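Local structure of 3',5'-nucleoside bisphosphate phosphatase (2YB1) at residues 75-80 with 188-193; 7-12 with 248-253. The protein hydrolyses nucleoside 3',5'-bisphosphates to the nucleoside 5'-phosphate and orthophosphate, using three manganese ions bound in each subunit. All blocks are in the same frame, centred on the assembly; numbering follows the deposited sequence.

Interaction 1: 75-80 with 188-193; sequences HIVGLG and VIAHPG. With MN (manganese (II) ion), chain D.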
# COMPACT_ATOMS: atom_id res chain seq x y z
N HIS A 75 0.76 3.96 6.69
CA HIS A 75 1.16 2.81 5.89
C HIS A 75 2.62 2.93 5.47
O HIS A 75 3.04 3.96 4.93
CB HIS A 75 0.25 2.67 4.67
CG HIS A 75 -1.13 2.19 5.00
ND1 HIS A 75 -2.17 2.23 4.09
CD2 HIS A 75 -1.63 1.63 6.12
CE1 HIS A 75 -3.25 1.72 4.65
NE2 HIS A 75 -2.95 1.35 5.88
N ILE A 76 3.39 1.87 5.74
CA ILE A 76 4.81 1.85 5.39
C ILE A 76 5.05 0.79 4.33
O ILE A 76 4.85 -0.40 4.57
CB ILE A 76 5.71 1.55 6.64
CG1 ILE A 76 5.44 2.55 7.76
CG2 ILE A 76 7.19 1.50 6.24
CD1 ILE A 76 5.73 4.01 7.37
N VAL A 77 5.46 1.23 3.14
CA VAL A 77 5.80 0.33 2.05
C VAL A 77 7.22 -0.23 2.23
O VAL A 77 8.12 0.49 2.66
CB VAL A 77 5.71 1.07 0.69
CG1 VAL A 77 6.55 0.37 -0.38
CG2 VAL A 77 4.25 1.23 0.26
N GLY A 78 7.40 -1.53 2.02
CA GLY A 78 8.75 -2.04 1.80
C GLY A 78 9.05 -2.35 0.34
O GLY A 78 8.20 -2.95 -0.35
N LEU A 79 10.29 -2.10 -0.10
CA LEU A 79 10.66 -2.37 -1.49
C LEU A 79 12.00 -3.08 -1.54
O LEU A 79 12.94 -2.70 -0.82
CB LEU A 79 10.75 -1.07 -2.30
CG LEU A 79 9.48 -0.23 -2.49
CD1 LEU A 79 9.84 1.12 -3.13
CD2 LEU A 79 8.43 -0.97 -3.34
N GLY A 80 12.11 -4.10 -2.40
CA GLY A 80 13.33 -4.88 -2.48
C GLY A 80 13.47 -5.87 -1.32
O GLY A 80 14.58 -6.31 -1.01
N VAL A 188 9.43 2.82 3.27
CA VAL A 188 8.93 4.02 2.61
C VAL A 188 7.62 4.48 3.26
O VAL A 188 6.68 3.70 3.36
CB VAL A 188 8.64 3.73 1.10
CG1 VAL A 188 8.08 4.97 0.40
CG2 VAL A 188 9.88 3.20 0.39
N ILE A 189 7.54 5.74 3.67
CA ILE A 189 6.27 6.26 4.17
C ILE A 189 5.35 6.47 2.97
O ILE A 189 5.67 7.22 2.05
CB ILE A 189 6.45 7.61 4.89
CG1 ILE A 189 7.24 7.42 6.19
CG2 ILE A 189 5.09 8.26 5.16
CD1 ILE A 189 7.70 8.73 6.82
N ALA A 190 4.21 5.79 2.99
CA ALA A 190 3.31 5.81 1.84
C ALA A 190 2.36 7.00 1.90
O ALA A 190 1.96 7.42 2.99
CB ALA A 190 2.52 4.50 1.76
N HIS A 191 2.05 7.56 0.73
CA HIS A 191 1.02 8.58 0.57
C HIS A 191 0.85 9.51 1.78
O HIS A 191 -0.23 9.59 2.36
CB HIS A 191 -0.32 7.94 0.14
CG HIS A 191 -0.81 6.87 1.05
ND1 HIS A 191 -1.10 7.09 2.38
CD2 HIS A 191 -1.07 5.55 0.83
CE1 HIS A 191 -1.51 5.96 2.93
NE2 HIS A 191 -1.50 5.02 2.01
N PRO A 192 1.92 10.24 2.13
CA PRO A 192 1.91 11.09 3.33
C PRO A 192 0.85 12.21 3.28
O PRO A 192 0.41 12.68 4.33
CB PRO A 192 3.34 11.66 3.36
CG PRO A 192 3.83 11.57 1.93
CD PRO A 192 3.20 10.29 1.41
N GLY A 193 0.42 12.60 2.09
CA GLY A 193 -0.58 13.65 1.95
C GLY A 193 -1.96 13.26 2.44
O GLY A 193 -2.83 14.12 2.61
MN MN D . -1.93 2.92 2.00
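His75 and His191 reach one manganese ion through different first torsions: CG of His75 is anti to its carbonyl carbon (chi1 -72°), whereas CG of His191 sits between its backbone N and carbonyl carbon (chi1 55°). With the rings so placed and turned, His75 ND1 binds the ion at 2.2 Å and His191 NE2 at 2.1 Å. The rings meet rim to rim with planes 69° apart, His75 ND1 lying in the plane of the His191 ring at its edge; Glu64 also binds this ion. Behind the metal, strands 72-79 and 186-189 run antiparallel in the mixed sheet of the PHP domain, a TIM-barrel relative in which His75 on strand 72-79 and His191 in the loop after strand 186-189 meet at one metal site. Val77 and Val188 form a hydrogen-bonded pair, Val188 N to Val77 O at 2.7 Å and Val77 N to Val188 O at 2.8 Å. Ala190 N continues the pairing to His75 O at 2.9 Å. On the face bearing Ile76 and Ile189, Ile76 CD1 packs 3.9 Å from Ile189 CG1, and helix 199-211 covers both through Phe209. On the other face Val77 CG2 rests 4.0 Å from Ala190 CB, and Leu79 CD1 meets Val188 CG2.

Interaction 2: 7-12 with 248-253; sequences HFHSRT and DFHAPG. With MN (manganese (II) ion), chain C; MN (manganese (II) ion), chain B; AMP (adenosine monophosphate), chain E.
A metal-bridged contact between two loops, one after strand 4-5 and the other after strand 242-246, brings His7 and His9 against Asp248 and His250. The two strands are the outermost of the PHP-domain sheet, and the His-X-His of the first loop is a metal-binding motif of the amidohydrolase superfamily. NE2 of His7 and NE2 of His9 bind the same manganese, each at 2.2 Å, and Asp248 OD1 joins them at 2.4 Å from the ion; Glu64 is a further ligand. The carboxylate reaches the ion because CG of Asp248 is anti to its backbone N (chi1 -164°). Asp248 CB, set by the backbone, lies over one face of the His7 ring, a CH-pi contact. Glu218 takes the hydrogen bond from His7 ND1, a second-shell partner that holds the ring's rotation. His250 lies in an offset stack on His9, planes 23° apart, with its NE2 over the rim of the His9 ring. That same NE2 binds a second manganese at 2.3 Å, to which Asp14, His39 and both ribose hydroxyls of AMP are also bound. Backbone bonds join the loops, Asp248 N to His7 O at 2.8 Å and His9 N to Phe249 O at 3.0 Å. One water donates to both His9 O and His250 O, while His250 ND1 donates to Asp248 O at 2.9 Å, from above the carbonyl plane.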
# COMPACT_ATOMS: atom_id res chain seq x y z
N HIS A 7 3.94 1.38 -6.35
CA HIS A 7 2.84 1.09 -5.42
C HIS A 7 1.54 0.67 -6.12
O HIS A 7 0.95 1.48 -6.82
CB HIS A 7 2.61 2.35 -4.57
CG HIS A 7 1.71 2.16 -3.40
ND1 HIS A 7 1.88 2.84 -2.21
CD2 HIS A 7 0.60 1.39 -3.23
CE1 HIS A 7 0.93 2.49 -1.36
NE2 HIS A 7 0.15 1.61 -1.96
N PHE A 8 1.07 -0.54 -5.89
CA PHE A 8 -0.26 -0.97 -6.38
C PHE A 8 -0.66 -2.29 -5.74
O PHE A 8 0.17 -2.94 -5.09
CB PHE A 8 -0.31 -1.04 -7.93
CG PHE A 8 0.79 -1.86 -8.58
CD1 PHE A 8 0.63 -3.23 -8.80
CD2 PHE A 8 1.97 -1.25 -9.02
CE1 PHE A 8 1.65 -3.99 -9.40
CE2 PHE A 8 2.99 -2.00 -9.63
CZ PHE A 8 2.82 -3.38 -9.82
N HIS A 9 -1.90 -2.71 -5.99
CA HIS A 9 -2.51 -3.84 -5.27
C HIS A 9 -3.09 -4.88 -6.20
O HIS A 9 -3.34 -4.62 -7.38
CB HIS A 9 -3.61 -3.34 -4.34
CG HIS A 9 -3.09 -2.46 -3.25
ND1 HIS A 9 -2.76 -2.93 -2.00
CD2 HIS A 9 -2.78 -1.14 -3.24
CE1 HIS A 9 -2.28 -1.95 -1.27
NE2 HIS A 9 -2.29 -0.85 -1.99
N SER A 10 -3.32 -6.07 -5.65
CA SER A 10 -3.88 -7.18 -6.41
C SER A 10 -4.92 -7.84 -5.52
O SER A 10 -5.12 -7.42 -4.37
CB SER A 10 -2.79 -8.20 -6.76
OG SER A 10 -2.41 -8.95 -5.61
N ARG A 11 -5.58 -8.88 -6.04
CA ARG A 11 -6.57 -9.62 -5.26
C ARG A 11 -5.97 -10.32 -4.04
O ARG A 11 -6.70 -10.80 -3.17
CB ARG A 11 -7.34 -10.61 -6.14
CG ARG A 11 -8.18 -9.94 -7.22
CD ARG A 11 -9.02 -10.96 -8.00
NE ARG A 11 -10.19 -11.35 -7.23
CZ ARG A 11 -11.32 -10.64 -7.16
NH1 ARG A 11 -11.42 -9.49 -7.84
NH2 ARG A 11 -12.34 -11.06 -6.42
N THR A 12 -4.64 -10.37 -3.97
CA THR A 12 -3.99 -10.87 -2.76
C THR A 12 -4.42 -10.04 -1.54
O THR A 12 -4.63 -10.59 -0.45
CB THR A 12 -2.44 -10.87 -2.84
OG1 THR A 12 -2.02 -11.74 -3.90
CG2 THR A 12 -1.82 -11.37 -1.52
N ASP A 248 -0.76 3.65 -6.59
CA ASP A 248 -1.68 3.12 -5.60
C ASP A 248 -2.93 2.57 -6.27
O ASP A 248 -4.03 2.62 -5.70
CB ASP A 248 -2.06 4.17 -4.55
CG ASP A 248 -2.70 3.57 -3.31
OD1 ASP A 248 -2.53 2.34 -3.07
OD2 ASP A 248 -3.39 4.31 -2.57
N PHE A 249 -2.76 2.02 -7.46
CA PHE A 249 -3.86 1.41 -8.21
C PHE A 249 -4.51 0.24 -7.46
O PHE A 249 -3.82 -0.61 -6.90
CB PHE A 249 -3.35 0.94 -9.58
CG PHE A 249 -4.39 0.23 -10.40
CD1 PHE A 249 -4.56 -1.15 -10.30
CD2 PHE A 249 -5.21 0.95 -11.27
CE1 PHE A 249 -5.52 -1.80 -11.04
CE2 PHE A 249 -6.17 0.30 -12.02
CZ PHE A 249 -6.33 -1.08 -11.91
N HIS A 250 -5.85 0.22 -7.45
CA HIS A 250 -6.66 -0.87 -6.87
C HIS A 250 -7.53 -1.50 -7.94
O HIS A 250 -7.57 -2.71 -8.09
CB HIS A 250 -7.56 -0.39 -5.73
CG HIS A 250 -6.83 -0.13 -4.45
ND1 HIS A 250 -5.96 0.93 -4.29
CD2 HIS A 250 -6.85 -0.78 -3.26
CE1 HIS A 250 -5.48 0.92 -3.06
NE2 HIS A 250 -6.00 -0.11 -2.42
N ALA A 251 -8.34 -0.67 -8.60
CA ALA A 251 -9.26 -1.18 -9.61
C ALA A 251 -9.51 -0.18 -10.73
O ALA A 251 -9.35 1.02 -10.55
CB ALA A 251 -10.57 -1.57 -8.95
N PRO A 252 -9.90 -0.68 -11.92
CA PRO A 252 -10.39 0.21 -12.97
C PRO A 252 -11.60 0.98 -12.47
O PRO A 252 -12.46 0.41 -11.81
CB PRO A 252 -10.81 -0.75 -14.08
CG PRO A 252 -9.97 -1.97 -13.85
CD PRO A 252 -9.86 -2.09 -12.36
N GLY A 253 -11.67 2.27 -12.77
CA GLY A 253 -12.84 3.05 -12.39
C GLY A 253 -12.95 3.30 -10.90
O GLY A 253 -14.01 3.67 -10.41
MN MN C . -1.80 1.06 -1.12
MN MN B . -5.76 -0.49 -0.18
P AMP E . -8.28 -1.60 6.28
O1P AMP E . -8.51 -0.52 7.31
O2P AMP E . -6.79 -1.87 6.21
O3P AMP E . -9.20 -2.77 6.54
O5' AMP E . -8.74 -0.86 4.95
C5' AMP E . -8.03 0.27 4.47
C4' AMP E . -8.16 0.42 2.98
O4' AMP E . -9.43 1.05 2.67
C3' AMP E . -7.13 1.32 2.32
O3' AMP E . -5.91 0.64 2.05
C2' AMP E . -7.84 1.81 1.06
O2' AMP E . -7.73 0.84 0.02
C1' AMP E . -9.30 1.86 1.52
N9 AMP E . -9.71 3.24 1.87
C8 AMP E . -9.54 3.84 3.06
N7 AMP E . -10.03 5.12 3.02
C5 AMP E . -10.50 5.33 1.77
C6 AMP E . -11.15 6.45 1.05
N6 AMP E . -11.39 7.63 1.66
N1 AMP E . -11.50 6.25 -0.25
C2 AMP E . -11.27 5.08 -0.88
N3 AMP E . -10.68 4.02 -0.28
C4 AMP E . -10.29 4.09 1.02
O HOH W 1 -5.67 -4.78 -8.70

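How the interactions relate
Interactions 1 and 2 supply ligands from four separate parts of the chain to one trinuclear manganese site, the centres of the contacts about 15 Å apart. Glu64 joins them, one carboxylate oxygen binding the ion of 75-80 with 188-193 and the other the ion held by His7, His9 and Asp248; these two manganese ions lie 3.6 Å apart. The segments also touch: Val77 CG2 packs 3.8 Å from His7 ND1, and Ala190 CB 4.0 Å from His7 CE1. A third ion, on His250, holds the AMP ribose, with AMP O3' 2.5 Å from the manganese. The bound phosphate comes close to both His75 and Asp248, consistent with the position of the phosphate released from the 3' end.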